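Local coordinates for protein amine Dehydrogenase (Pseudomonas putida, PDB 1JMX) that probably transfers electrons through two covalently attached c-type hemes, as expected for the alpha subunit of a quinohemoprotein amine dehydrogenase, at residues Q9-G14 with H48-S53; E35-S40 with K62-K67; R43-H48 with D55-L60. All coordinates share one frame; numbering follows the deposited sequence.

Contact 1: Q9-G14 with H48-S53; sequences QNKCMG and HGLQIS. With HEC (heme c), chain F.
Lys11 stretches a cationic side chain from a helix to the backbone of a loop, and the very next residue of that helix is bonded covalently to heme. Lys11 NZ gives a hydrogen bond to Gln51 O at 2.9 Å, tilted 34° from the carbonyl plane. A bend at chi2 (-80°) followed by an extended end carries the ammonium there, and the long, flexible chain of lysine suits a target beyond the helix surface. A single water accepts from both sides of the contact, at 3.0 Å from Lys11 NZ and 3.0 Å from Ser53 N. Leucine suits position 50 because its two methyls divide the work: Leu50 CD2 lies 3.6 Å from Lys11 O, while Leu50 CD1 packs against heme CBB at 3.3 Å. The thioether of Cys12, with SG 1.8 Å from heme CAB, belongs to the c-type heme-binding motif that Cys15 and His16 complete. Gly49, whose positive phi favours glycine, turns the chain out of the helix, and its O takes a bond from Gln51 NE2 at 2.9 Å. At the far rim of the heme, His48 lays one ring face over the methyl CMD and directs NE2 edge-on, in the ring plane, to propionate O1D at 2.8 Å and 169°. Replacing the imidazole with the methyl of an alanine is likely to cost the propionate oxygen this donor and to uncover the porphyrin edge beside it. Tyr120 of another chain also packs on His48. Segment 48-53 thus meets the heme by an N-H donor at the propionate and by apolar methyls at the opposite thioether side, while the lysine bond and shared water tie it to the helix that carries the covalent linkage.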
loop_
_atom_site.group_PDB
_atom_site.type_symbol
_atom_site.label_atom_id
_atom_site.label_comp_id
_atom_site.label_asym_id
_atom_site.label_seq_id
_atom_site.Cartn_x
_atom_site.Cartn_y
_atom_site.Cartn_z
ATOM N N GLN A 9 11.839 -30.533 8.538
ATOM C CA GLN A 9 11.891 -30.893 9.944
ATOM C C GLN A 9 12.930 -30.099 10.744
ATOM O O GLN A 9 12.618 -29.567 11.800
ATOM C CB GLN A 9 12.150 -32.389 10.070
ATOM C CG GLN A 9 12.053 -32.918 11.478
ATOM C CD GLN A 9 13.351 -33.534 11.919
ATOM O OE1 GLN A 9 14.284 -32.827 12.308
ATOM N NE2 GLN A 9 13.443 -34.850 11.818
ATOM N N ASN A 10 14.154 -30.016 10.233
ATOM C CA ASN A 10 15.247 -29.306 10.904
ATOM C C ASN A 10 14.993 -27.817 11.130
ATOM O O ASN A 10 15.499 -27.236 12.093
ATOM C CB ASN A 10 16.547 -29.401 10.088
ATOM C CG ASN A 10 17.185 -30.780 10.120
ATOM O OD1 ASN A 10 16.587 -31.774 10.570
ATOM N ND2 ASN A 10 18.413 -30.853 9.610
ATOM N N LYS A 11 14.241 -27.199 10.223
ATOM C CA LYS A 11 13.989 -25.765 10.280
ATOM C C LYS A 11 12.602 -25.285 10.692
ATOM O O LYS A 11 12.451 -24.151 11.141
ATOM C CB LYS A 11 14.329 -25.159 8.918
ATOM C CG LYS A 11 15.786 -25.312 8.496
ATOM C CD LYS A 11 16.662 -24.276 9.164
ATOM C CE LYS A 11 18.112 -24.453 8.783
ATOM N NZ LYS A 11 18.962 -23.430 9.452
ATOM N N CYS A 12 11.594 -26.129 10.535
ATOM C CA CYS A 12 10.220 -25.726 10.847
ATOM C C CYS A 12 9.662 -26.380 12.109
ATOM O O CYS A 12 8.831 -25.787 12.803
ATOM C CB CYS A 12 9.311 -26.009 9.634
ATOM S SG CYS A 12 10.233 -25.566 8.120
ATOM N N MET A 13 10.112 -27.604 12.383
ATOM C CA MET A 13 9.687 -28.363 13.558
ATOM C C MET A 13 10.067 -27.515 14.777
ATOM O O MET A 13 10.982 -26.692 14.710
ATOM C CB MET A 13 10.418 -29.709 13.572
ATOM C CG MET A 13 9.978 -30.708 14.610
ATOM S SD MET A 13 11.439 -31.458 15.381
ATOM C CE MET A 13 11.069 -31.189 17.111
ATOM N N GLY A 14 9.382 -27.704 15.894
ATOM C CA GLY A 14 9.704 -26.873 17.039
ATOM C C GLY A 14 8.623 -25.815 17.173
ATOM O O GLY A 14 8.251 -25.459 18.285
ATOM N N HIS A 48 9.106 -14.235 12.859
ATOM C CA HIS A 48 9.362 -15.244 13.884
ATOM C C HIS A 48 10.799 -15.688 14.155
ATOM O O HIS A 48 11.007 -16.683 14.846
ATOM C CB HIS A 48 8.467 -16.454 13.625
ATOM C CG HIS A 48 7.034 -16.094 13.421
ATOM N ND1 HIS A 48 6.326 -15.331 14.324
ATOM C CD2 HIS A 48 6.187 -16.345 12.397
ATOM C CE1 HIS A 48 5.107 -15.127 13.864
ATOM N NE2 HIS A 48 4.998 -15.733 12.696
ATOM N N GLY A 49 11.772 -14.971 13.595
ATOM C CA GLY A 49 13.170 -15.293 13.828
ATOM C C GLY A 49 13.798 -16.538 13.221
ATOM O O GLY A 49 14.892 -16.917 13.632
ATOM N N LEU A 50 13.142 -17.163 12.246
ATOM C CA LEU A 50 13.683 -18.356 11.590
ATOM C C LEU A 50 15.061 -18.056 10.989
ATOM O O LEU A 50 15.257 -17.031 10.342
ATOM C CB LEU A 50 12.746 -18.810 10.463
ATOM C CG LEU A 50 12.711 -20.257 9.942
ATOM C CD1 LEU A 50 12.485 -20.203 8.451
ATOM C CD2 LEU A 50 13.970 -21.036 10.242
ATOM N N GLN A 51 16.012 -18.949 11.234
ATOM C CA GLN A 51 17.363 -18.814 10.707
ATOM C C GLN A 51 17.481 -19.776 9.531
ATOM O O GLN A 51 17.403 -20.992 9.713
ATOM C CB GLN A 51 18.396 -19.182 11.779
ATOM C CG GLN A 51 18.380 -18.300 13.014
ATOM C CD GLN A 51 18.616 -16.841 12.688
ATOM O OE1 GLN A 51 19.704 -16.452 12.260
ATOM N NE2 GLN A 51 17.594 -16.019 12.898
ATOM N N ILE A 52 17.676 -19.239 8.329
ATOM C CA ILE A 52 17.778 -20.073 7.131
ATOM C C ILE A 52 18.526 -19.360 6.007
ATOM O O ILE A 52 18.278 -18.191 5.724
ATOM C CB ILE A 52 16.355 -20.539 6.660
ATOM C CG1 ILE A 52 16.459 -21.560 5.531
ATOM C CG2 ILE A 52 15.499 -19.350 6.240
ATOM C CD1 ILE A 52 15.160 -22.257 5.237
ATOM N N SER A 53 19.469 -20.057 5.385
ATOM C CA SER A 53 20.251 -19.479 4.296
ATOM C C SER A 53 19.402 -19.379 3.039
ATOM O O SER A 53 18.356 -20.018 2.941
ATOM C CB SER A 53 21.482 -20.344 4.012
ATOM O OG SER A 53 21.105 -21.635 3.561
HETATM FE FE HEC F . 5.890 -21.046 10.373
HETATM C CHA HEC F . 2.721 -19.897 10.335
HETATM C CHB HEC F . 5.522 -22.195 7.214
HETATM C CHC HEC F . 9.093 -22.227 10.428
HETATM C CHD HEC F . 6.267 -19.893 13.584
HETATM N NA HEC F . 4.436 -21.045 9.061
HETATM C C1A HEC F . 3.175 -20.527 9.195
HETATM C C2A HEC F . 2.386 -20.733 7.987
HETATM C C3A HEC F . 3.181 -21.377 7.119
HETATM C C4A HEC F . 4.452 -21.571 7.782
HETATM C CMA HEC F . 2.807 -21.816 5.717
HETATM C CAA HEC F . 0.955 -20.296 7.777
HETATM C CBA HEC F . 0.943 -18.971 7.046
HETATM C CGA HEC F . -0.455 -18.442 6.791
HETATM O O1A HEC F . -1.441 -19.091 7.178
HETATM O O2A HEC F . -0.564 -17.355 6.191
HETATM N NB HEC F . 7.054 -21.993 9.107
HETATM C C1B HEC F . 6.745 -22.405 7.809
HETATM C C2B HEC F . 7.814 -23.084 7.158
HETATM C C3B HEC F . 8.828 -23.107 8.075
HETATM C C4B HEC F . 8.359 -22.422 9.272
HETATM C CMB HEC F . 7.796 -23.670 5.730
HETATM C CAB HEC F . 10.169 -23.763 7.813
HETATM C CBB HEC F . 11.255 -22.968 7.083
HETATM N NC HEC F . 7.360 -21.052 11.716
HETATM C C1C HEC F . 8.633 -21.589 11.569
HETATM C C2C HEC F . 9.430 -21.408 12.756
HETATM C C3C HEC F . 8.654 -20.775 13.641
HETATM C C4C HEC F . 7.359 -20.538 12.994
HETATM C CMC HEC F . 10.874 -21.876 12.940
HETATM C CAC HEC F . 9.007 -20.608 15.111
HETATM C CBC HEC F . 9.842 -19.446 15.609
HETATM N ND HEC F . 4.742 -20.090 11.690
HETATM C C1D HEC F . 5.037 -19.681 12.972
HETATM C C2D HEC F . 3.898 -19.002 13.604
HETATM C C3D HEC F . 2.915 -19.020 12.658
HETATM C C4D HEC F . 3.448 -19.686 11.506
HETATM C CMD HEC F . 3.842 -18.410 15.017
HETATM C CAD HEC F . 1.499 -18.455 12.743
HETATM C CBD HEC F . 1.350 -16.977 12.418
HETATM C CGD HEC F . 1.836 -16.619 11.034
HETATM O O1D HEC F . 2.892 -15.995 10.912
HETATM O O2D HEC F . 1.164 -16.958 10.049
HETATM O O HOH W 1 20.073 -22.690 6.758
#

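Contact 2: E35-S40 with K62-K67; sequences EGWLMS and KYLADK. With HEC (heme c), chain E.
One face of the Trp37 indole is covered by Leu64, whose CB sits 3.8 Å from the centroid of the five-membered ring and 12° off its normal, a CH-pi contact. Leu64 CD1 lies on the same side, above the rim of the six-membered ring, 4.0 Å from Trp37 CE3, the side chains crossing at about a right angle. Ala65 approaches obliquely, its CA 3.7 Å from Trp37 CD1; a residue this small lets the helices come close, with Ala65 CA 6.7 Å from Trp37 CA. At the ring's polar corner, NE1 donates to the backbone O of Gln68, just past helix 54-67. Trp37 also makes a cation-pi contact with Lys32 and touches the heme carried by Cys12 and Cys15. One turn along the same helix, Ser40 gives OG to propionate O1A of the other heme at 2.8 Å, a short hydroxyl suited to a nearby carboxylate. Turned from Trp37, Lys62 NZ pairs with Asp66 OD2 at 2.7 Å next to strand 223-233, with Asp208 as a second partner. The contact therefore rests on aliphatic carbon against an aromatic face, with the one polar atom of the buried indole satisfied by a main-chain carbonyl.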
loop_
_atom_site.group_PDB
_atom_site.type_symbol
_atom_site.label_atom_id
_atom_site.label_comp_id
_atom_site.label_asym_id
_atom_site.label_seq_id
_atom_site.Cartn_x
_atom_site.Cartn_y
_atom_site.Cartn_z
ATOM N N GLU A 35 6.228 -18.120 -5.538
ATOM C CA GLU A 35 6.509 -16.883 -4.813
ATOM C C GLU A 35 5.673 -16.784 -3.545
ATOM O O GLU A 35 6.020 -16.046 -2.637
ATOM C CB GLU A 35 6.364 -15.613 -5.674
ATOM C CG GLU A 35 5.476 -15.684 -6.893
ATOM C CD GLU A 35 6.075 -16.497 -8.019
ATOM O OE1 GLU A 35 5.477 -17.521 -8.369
ATOM O OE2 GLU A 35 7.138 -16.129 -8.547
ATOM N N GLY A 36 4.568 -17.526 -3.499
ATOM C CA GLY A 36 3.727 -17.538 -2.317
ATOM C C GLY A 36 4.480 -18.274 -1.218
ATOM O O GLY A 36 4.557 -17.811 -0.077
ATOM N N TRP A 37 5.061 -19.418 -1.574
ATOM C CA TRP A 37 5.839 -20.199 -0.620
ATOM C C TRP A 37 7.039 -19.405 -0.127
ATOM O O TRP A 37 7.307 -19.386 1.072
ATOM C CB TRP A 37 6.262 -21.549 -1.208
ATOM C CG TRP A 37 5.152 -22.551 -1.166
ATOM C CD1 TRP A 37 4.535 -23.139 -2.228
ATOM C CD2 TRP A 37 4.487 -23.036 0.005
ATOM N NE1 TRP A 37 3.519 -23.955 -1.793
ATOM C CE2 TRP A 37 3.468 -23.913 -0.426
ATOM C CE3 TRP A 37 4.649 -22.812 1.382
ATOM C CZ2 TRP A 37 2.614 -24.568 0.467
ATOM C CZ3 TRP A 37 3.796 -23.464 2.272
ATOM C CH2 TRP A 37 2.792 -24.331 1.807
ATOM N N LEU A 38 7.724 -18.712 -1.037
ATOM C CA LEU A 38 8.868 -17.890 -0.651
ATOM C C LEU A 38 8.438 -16.803 0.348
ATOM O O LEU A 38 9.160 -16.501 1.300
ATOM C CB LEU A 38 9.514 -17.230 -1.875
ATOM C CG LEU A 38 10.585 -16.174 -1.555
ATOM C CD1 LEU A 38 11.787 -16.827 -0.894
ATOM C CD2 LEU A 38 10.997 -15.449 -2.814
ATOM N N MET A 39 7.260 -16.224 0.120
ATOM C CA MET A 39 6.717 -15.177 0.981
ATOM C C MET A 39 6.384 -15.662 2.384
ATOM O O MET A 39 6.565 -14.929 3.345
ATOM C CB MET A 39 5.490 -14.534 0.342
ATOM C CG MET A 39 5.827 -13.415 -0.635
ATOM S SD MET A 39 4.367 -12.582 -1.287
ATOM C CE MET A 39 3.783 -11.715 0.190
ATOM N N SER A 40 5.899 -16.895 2.502
ATOM C CA SER A 40 5.571 -17.466 3.810
ATOM C C SER A 40 6.836 -17.705 4.622
ATOM O O SER A 40 6.885 -17.386 5.807
ATOM C CB SER A 40 4.818 -18.779 3.653
ATOM O OG SER A 40 3.533 -18.538 3.152
ATOM N N LYS A 62 11.212 -24.897 -3.652
ATOM C CA LYS A 62 11.101 -25.862 -4.744
ATOM C C LYS A 62 10.289 -27.063 -4.273
ATOM O O LYS A 62 9.329 -27.476 -4.929
ATOM C CB LYS A 62 12.495 -26.312 -5.199
ATOM C CG LYS A 62 12.506 -27.380 -6.302
ATOM C CD LYS A 62 12.162 -26.792 -7.660
ATOM C CE LYS A 62 12.273 -27.819 -8.778
ATOM N NZ LYS A 62 11.071 -28.681 -8.929
ATOM N N TYR A 63 10.648 -27.573 -3.099
ATOM C CA TYR A 63 9.977 -28.725 -2.511
ATOM C C TYR A 63 8.492 -28.473 -2.264
ATOM O O TYR A 63 7.641 -29.270 -2.651
ATOM C CB TYR A 63 10.664 -29.130 -1.194
ATOM C CG TYR A 63 9.999 -30.300 -0.506
ATOM C CD1 TYR A 63 9.174 -30.110 0.609
ATOM C CD2 TYR A 63 10.149 -31.599 -0.999
ATOM C CE1 TYR A 63 8.510 -31.184 1.208
ATOM C CE2 TYR A 63 9.488 -32.683 -0.406
ATOM C CZ TYR A 63 8.669 -32.468 0.693
ATOM O OH TYR A 63 7.997 -33.533 1.253
ATOM N N LEU A 64 8.182 -27.350 -1.635
ATOM C CA LEU A 64 6.796 -27.023 -1.324
ATOM C C LEU A 64 5.968 -26.611 -2.541
ATOM O O LEU A 64 4.792 -26.934 -2.626
ATOM C CB LEU A 64 6.759 -25.954 -0.238
ATOM C CG LEU A 64 7.404 -26.437 1.062
ATOM C CD1 LEU A 64 7.694 -25.269 1.975
ATOM C CD2 LEU A 64 6.499 -27.464 1.728
ATOM N N ALA A 65 6.603 -25.950 -3.503
ATOM C CA ALA A 65 5.925 -25.506 -4.714
ATOM C C ALA A 65 5.481 -26.688 -5.581
ATOM O O ALA A 65 4.459 -26.623 -6.253
ATOM C CB ALA A 65 6.828 -24.567 -5.503
ATOM N N ASP A 66 6.261 -27.762 -5.565
ATOM C CA ASP A 66 5.942 -28.963 -6.328
ATOM C C ASP A 66 4.898 -29.797 -5.601
ATOM O O ASP A 66 3.919 -30.220 -6.200
ATOM C CB ASP A 66 7.194 -29.815 -6.547
ATOM C CG ASP A 66 8.110 -29.266 -7.621
ATOM O OD1 ASP A 66 8.084 -28.054 -7.931
ATOM O OD2 ASP A 66 8.887 -30.069 -8.160
ATOM N N LYS A 67 5.115 -30.029 -4.307
ATOM C CA LYS A 67 4.194 -30.820 -3.483
ATOM C C LYS A 67 2.823 -30.165 -3.312
ATOM O O LYS A 67 1.779 -30.812 -3.469
ATOM C CB LYS A 67 4.804 -31.065 -2.096
ATOM C CG LYS A 67 5.194 -32.509 -1.821
ATOM C CD LYS A 67 6.168 -33.031 -2.889
ATOM C CE LYS A 67 7.398 -32.120 -3.044
ATOM N NZ LYS A 67 8.290 -32.412 -4.226
HETATM FE FE HEC E . -3.374 -10.018 3.911
HETATM C CHA HEC E . -0.297 -11.299 3.672
HETATM C CHB HEC E . -4.631 -12.956 2.822
HETATM C CHC HEC E . -6.512 -8.809 4.313
HETATM C CHD HEC E . -2.067 -7.058 5.047
HETATM N NA HEC E . -2.627 -11.734 3.344
HETATM C C1A HEC E . -1.323 -12.103 3.297
HETATM C C2A HEC E . -1.159 -13.447 2.821
HETATM C C3A HEC E . -2.383 -13.906 2.567
HETATM C C4A HEC E . -3.294 -12.847 2.907
HETATM C CMA HEC E . -2.745 -15.285 2.045
HETATM C CAA HEC E . 0.159 -14.173 2.671
HETATM C CBA HEC E . 0.112 -15.277 3.726
HETATM C CGA HEC E . 1.326 -16.164 3.834
HETATM O O1A HEC E . 2.301 -15.995 3.120
HETATM O O2A HEC E . 1.299 -17.044 4.668
HETATM N NB HEC E . -5.169 -10.718 3.625
HETATM C C1B HEC E . -5.531 -11.984 3.161
HETATM C C2B HEC E . -6.938 -12.192 3.103
HETATM C C3B HEC E . -7.489 -11.029 3.552
HETATM C C4B HEC E . -6.386 -10.106 3.851
HETATM C CMB HEC E . -7.659 -13.478 2.651
HETATM C CAB HEC E . -8.990 -10.825 3.697
HETATM C CBB HEC E . -9.527 -10.871 5.130
HETATM N NC HEC E . -4.123 -8.292 4.518
HETATM C C1C HEC E . -5.456 -7.956 4.614
HETATM C C2C HEC E . -5.634 -6.611 5.077
HETATM C C3C HEC E . -4.412 -6.110 5.270
HETATM C C4C HEC E . -3.454 -7.160 4.942
HETATM C CMC HEC E . -6.983 -5.919 5.290
HETATM C CAC HEC E . -4.162 -4.658 5.616
HETATM C CBC HEC E . -4.118 -4.206 7.063
HETATM N ND HEC E . -1.574 -9.321 4.288
HETATM C C1D HEC E . -1.182 -8.082 4.753
HETATM C C2D HEC E . 0.273 -8.004 4.906
HETATM C C3D HEC E . 0.724 -9.247 4.507
HETATM C C4D HEC E . -0.406 -10.000 4.135
HETATM C CMD HEC E . 1.073 -6.802 5.401
HETATM C CAD HEC E . 2.132 -9.849 4.428
HETATM C CBD HEC E . 3.288 -8.964 4.756
HETATM C CGD HEC E . 3.862 -8.360 3.518
HETATM O O1D HEC E . 3.124 -8.237 2.514
HETATM O O2D HEC E . 5.060 -7.999 3.529
#

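Contact 3: R43-H48 with D55-L60. With HEC (heme c), chain F.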
loop_
_atom_site.group_PDB
_atom_site.type_symbol
_atom_site.label_atom_id
_atom_site.label_comp_id
_atom_site.label_asym_id
_atom_site.label_seq_id
_atom_site.Cartn_x
_atom_site.Cartn_y
_atom_site.Cartn_z
ATOM N N ARG A 43 8.352 -14.577 5.812
ATOM C CA ARG A 43 7.621 -14.048 6.963
ATOM C C ARG A 43 8.129 -14.723 8.224
ATOM O O ARG A 43 8.197 -14.103 9.272
ATOM C CB ARG A 43 6.110 -14.276 6.839
ATOM C CG ARG A 43 5.429 -13.412 5.790
ATOM C CD ARG A 43 3.954 -13.168 6.086
ATOM N NE ARG A 43 3.154 -14.389 6.156
ATOM C CZ ARG A 43 2.880 -15.035 7.283
ATOM N NH1 ARG A 43 3.351 -14.585 8.437
ATOM N NH2 ARG A 43 2.091 -16.093 7.266
ATOM N N MET A 44 8.485 -15.997 8.108
ATOM C CA MET A 44 8.998 -16.749 9.238
ATOM C C MET A 44 10.304 -16.143 9.742
ATOM O O MET A 44 10.556 -16.114 10.948
ATOM C CB MET A 44 9.216 -18.211 8.858
ATOM C CG MET A 44 7.970 -18.931 8.438
ATOM S SD MET A 44 6.672 -18.827 9.672
ATOM C CE MET A 44 5.366 -17.883 8.762
ATOM N N GLN A 45 11.113 -15.632 8.815
ATOM C CA GLN A 45 12.398 -15.027 9.153
ATOM C C GLN A 45 12.252 -13.649 9.761
ATOM O O GLN A 45 12.852 -13.343 10.781
ATOM C CB GLN A 45 13.265 -14.906 7.914
ATOM C CG GLN A 45 13.587 -16.208 7.235
ATOM C CD GLN A 45 14.119 -15.970 5.858
ATOM O OE1 GLN A 45 13.386 -16.063 4.879
ATOM N NE2 GLN A 45 15.388 -15.597 5.771
ATOM N N VAL A 46 11.453 -12.819 9.111
ATOM C CA VAL A 46 11.219 -11.448 9.540
ATOM C C VAL A 46 10.391 -11.334 10.825
ATOM O O VAL A 46 10.760 -10.607 11.745
ATOM C CB VAL A 46 10.565 -10.639 8.370
ATOM C CG1 VAL A 46 9.899 -9.381 8.865
ATOM C CG2 VAL A 46 11.616 -10.300 7.329
ATOM N N MET A 47 9.308 -12.100 10.899
ATOM C CA MET A 47 8.404 -12.064 12.041
ATOM C C MET A 47 8.721 -13.005 13.184
ATOM O O MET A 47 8.633 -12.615 14.342
ATOM C CB MET A 47 6.971 -12.343 11.584
ATOM C CG MET A 47 6.429 -11.341 10.588
ATOM S SD MET A 47 4.746 -11.694 10.047
ATOM C CE MET A 47 4.538 -10.351 8.847
ATOM N N HIS A 48 9.106 -14.235 12.859
ATOM C CA HIS A 48 9.362 -15.244 13.884
ATOM C C HIS A 48 10.799 -15.688 14.155
ATOM O O HIS A 48 11.007 -16.683 14.846
ATOM C CB HIS A 48 8.467 -16.454 13.625
ATOM C CG HIS A 48 7.034 -16.094 13.421
ATOM N ND1 HIS A 48 6.326 -15.331 14.324
ATOM C CD2 HIS A 48 6.187 -16.345 12.397
ATOM C CE1 HIS A 48 5.107 -15.127 13.864
ATOM N NE2 HIS A 48 4.998 -15.733 12.696
ATOM N N ASP A 55 20.154 -20.490 0.109
ATOM C CA ASP A 55 20.232 -21.779 -0.563
ATOM C C ASP A 55 19.172 -22.742 -0.049
ATOM O O ASP A 55 18.436 -23.332 -0.830
ATOM C CB ASP A 55 21.616 -22.407 -0.363
ATOM C CG ASP A 55 22.684 -21.788 -1.253
ATOM O OD1 ASP A 55 23.574 -22.538 -1.711
ATOM O OD2 ASP A 55 22.654 -20.557 -1.489
ATOM N N ASP A 56 19.117 -22.914 1.270
ATOM C CA ASP A 56 18.146 -23.809 1.887
ATOM C C ASP A 56 16.720 -23.315 1.697
ATOM O O ASP A 56 15.785 -24.113 1.624
ATOM C CB ASP A 56 18.455 -23.995 3.377
ATOM C CG ASP A 56 19.708 -24.832 3.621
ATOM O OD1 ASP A 56 20.163 -24.863 4.781
ATOM O OD2 ASP A 56 20.235 -25.456 2.670
ATOM N N ARG A 57 16.556 -21.996 1.628
ATOM C CA ARG A 57 15.237 -21.415 1.418
ATOM C C ARG A 57 14.799 -21.792 0.012
ATOM O O ARG A 57 13.668 -22.227 -0.180
ATOM C CB ARG A 57 15.252 -19.894 1.602
ATOM C CG ARG A 57 13.867 -19.254 1.523
ATOM C CD ARG A 57 13.878 -17.808 1.980
ATOM N NE ARG A 57 14.779 -16.991 1.176
ATOM C CZ ARG A 57 14.891 -15.671 1.274
ATOM N NH1 ARG A 57 14.161 -14.988 2.147
ATOM N NH2 ARG A 57 15.731 -15.026 0.487
ATOM N N ARG A 58 15.720 -21.701 -0.949
ATOM C CA ARG A 58 15.428 -22.066 -2.337
ATOM C C ARG A 58 15.037 -23.529 -2.435
ATOM O O ARG A 58 14.179 -23.894 -3.233
ATOM C CB ARG A 58 16.633 -21.821 -3.253
ATOM C CG ARG A 58 16.659 -20.442 -3.886
ATOM C CD ARG A 58 17.714 -20.339 -4.969
ATOM N NE ARG A 58 19.066 -20.516 -4.450
ATOM C CZ ARG A 58 19.740 -19.585 -3.781
ATOM N NH1 ARG A 58 19.191 -18.402 -3.533
ATOM N NH2 ARG A 58 20.993 -19.816 -3.409
ATOM N N THR A 59 15.680 -24.362 -1.623
ATOM C CA THR A 59 15.392 -25.789 -1.621
ATOM C C THR A 59 13.979 -26.048 -1.122
ATOM O O THR A 59 13.233 -26.800 -1.743
ATOM C CB THR A 59 16.402 -26.571 -0.750
ATOM O OG1 THR A 59 17.724 -26.371 -1.263
ATOM C CG2 THR A 59 16.082 -28.074 -0.757
ATOM N N LEU A 60 13.604 -25.402 -0.020
ATOM C CA LEU A 60 12.269 -25.580 0.546
ATOM C C LEU A 60 11.161 -25.070 -0.362
ATOM O O LEU A 60 10.113 -25.699 -0.468
ATOM C CB LEU A 60 12.168 -24.945 1.933
ATOM C CG LEU A 60 12.758 -25.818 3.041
ATOM C CD1 LEU A 60 12.663 -25.097 4.369
ATOM C CD2 LEU A 60 12.020 -27.151 3.105
HETATM FE FE HEC F . 5.890 -21.046 10.373
HETATM C CHA HEC F . 2.721 -19.897 10.335
HETATM C CHB HEC F . 5.522 -22.195 7.214
HETATM C CHC HEC F . 9.093 -22.227 10.428
HETATM C CHD HEC F . 6.267 -19.893 13.584
HETATM N NA HEC F . 4.436 -21.045 9.061
HETATM C C1A HEC F . 3.175 -20.527 9.195
HETATM C C2A HEC F . 2.386 -20.733 7.987
HETATM C C3A HEC F . 3.181 -21.377 7.119
HETATM C C4A HEC F . 4.452 -21.571 7.782
HETATM C CMA HEC F . 2.807 -21.816 5.717
HETATM C CAA HEC F . 0.955 -20.296 7.777
HETATM C CBA HEC F . 0.943 -18.971 7.046
HETATM C CGA HEC F . -0.455 -18.442 6.791
HETATM O O1A HEC F . -1.441 -19.091 7.178
HETATM O O2A HEC F . -0.564 -17.355 6.191
HETATM N NB HEC F . 7.054 -21.993 9.107
HETATM C C1B HEC F . 6.745 -22.405 7.809
HETATM C C2B HEC F . 7.814 -23.084 7.158
HETATM C C3B HEC F . 8.828 -23.107 8.075
HETATM C C4B HEC F . 8.359 -22.422 9.272
HETATM C CMB HEC F . 7.796 -23.670 5.730
HETATM C CAB HEC F . 10.169 -23.763 7.813
HETATM C CBB HEC F . 11.255 -22.968 7.083
HETATM N NC HEC F . 7.360 -21.052 11.716
HETATM C C1C HEC F . 8.633 -21.589 11.569
HETATM C C2C HEC F . 9.430 -21.408 12.756
HETATM C C3C HEC F . 8.654 -20.775 13.641
HETATM C C4C HEC F . 7.359 -20.538 12.994
HETATM C CMC HEC F . 10.874 -21.876 12.940
HETATM C CAC HEC F . 9.007 -20.608 15.111
HETATM C CBC HEC F . 9.842 -19.446 15.609
HETATM N ND HEC F . 4.742 -20.090 11.690
HETATM C C1D HEC F . 5.037 -19.681 12.972
HETATM C C2D HEC F . 3.898 -19.002 13.604
HETATM C C3D HEC F . 2.915 -19.020 12.658
HETATM C C4D HEC F . 3.448 -19.686 11.506
HETATM C CMD HEC F . 3.842 -18.410 15.017
HETATM C CAD HEC F . 1.499 -18.455 12.743
HETATM C CBD HEC F . 1.350 -16.977 12.418
HETATM C CGD HEC F . 1.836 -16.619 11.034
HETATM O O1D HEC F . 2.892 -15.995 10.912
HETATM O O2D HEC F . 1.164 -16.958 10.049
#
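Helix 34-48, which supplies the axial methionine of a c-type heme, is joined here to helix 54-67 by a polar pair, Gln45 and Arg57. Arg57 NH1 donates to Gln45 OE1 at 3.0 Å, on a lone pair in the carbonyl plane; the bond is bent at the hydrogen, 137°, and the amide and guanidinium planes stand 76° apart. With CG swung away from its own amide nitrogen (chi1 -174°) and the chain bent at chi3, Arg57 brings its tip across the extended Gln45, a residue long enough to meet it. Arginine suits the place because it has donors to spare: NH1 also bonds the backbone of another protein chain, and NH2 forms a salt bridge with an acidic side chain there. On the heme side of helix 34-48, Met44 SD binds the iron at 2.5 Å, with His16 as the other axial ligand; a soft, neutral thioether is a familiar partner for heme iron. Arg43 meets one propionate with two donors, NH1 to O1D at 2.9 Å in a nearly straight bond and NH2 to O2D at 3.1 Å, and NH2 also bonds a propionate of the second heme. Its positive charge probably offsets the negative charge of the propionates of the two hemes. Leu60 CD1 touches heme CBB at 3.7 Å. Leu60 packs further on Leu7 and Leu8 of helix 4-12 and on Ile41 of helix 34-48, while Met47 lies against Phe125 and Gln129 of helix 116-129.

Overall arrangement
Contacts 2 and 3 join the same two helices, 34-48 and 54-67, with contact 3 nested inside the loop closed by contact 2; contact 1 brings in helix 4-12 and the loop connecting that pair. Contact 2 is wholly buried and apolar, whereas contacts 1 and 3 are only partly buried and rely on charged or amide side chains. They share His48 and one heme, and meet where Leu50 N lies 3.1 Å from Met44 O. Contacts 2 and 3 touch through Leu38 and Arg57. Centres of contacts 1 and 2 lie about 15 Å apart, and Ser40 and Arg43, both on helix 34-48, also bond the second heme.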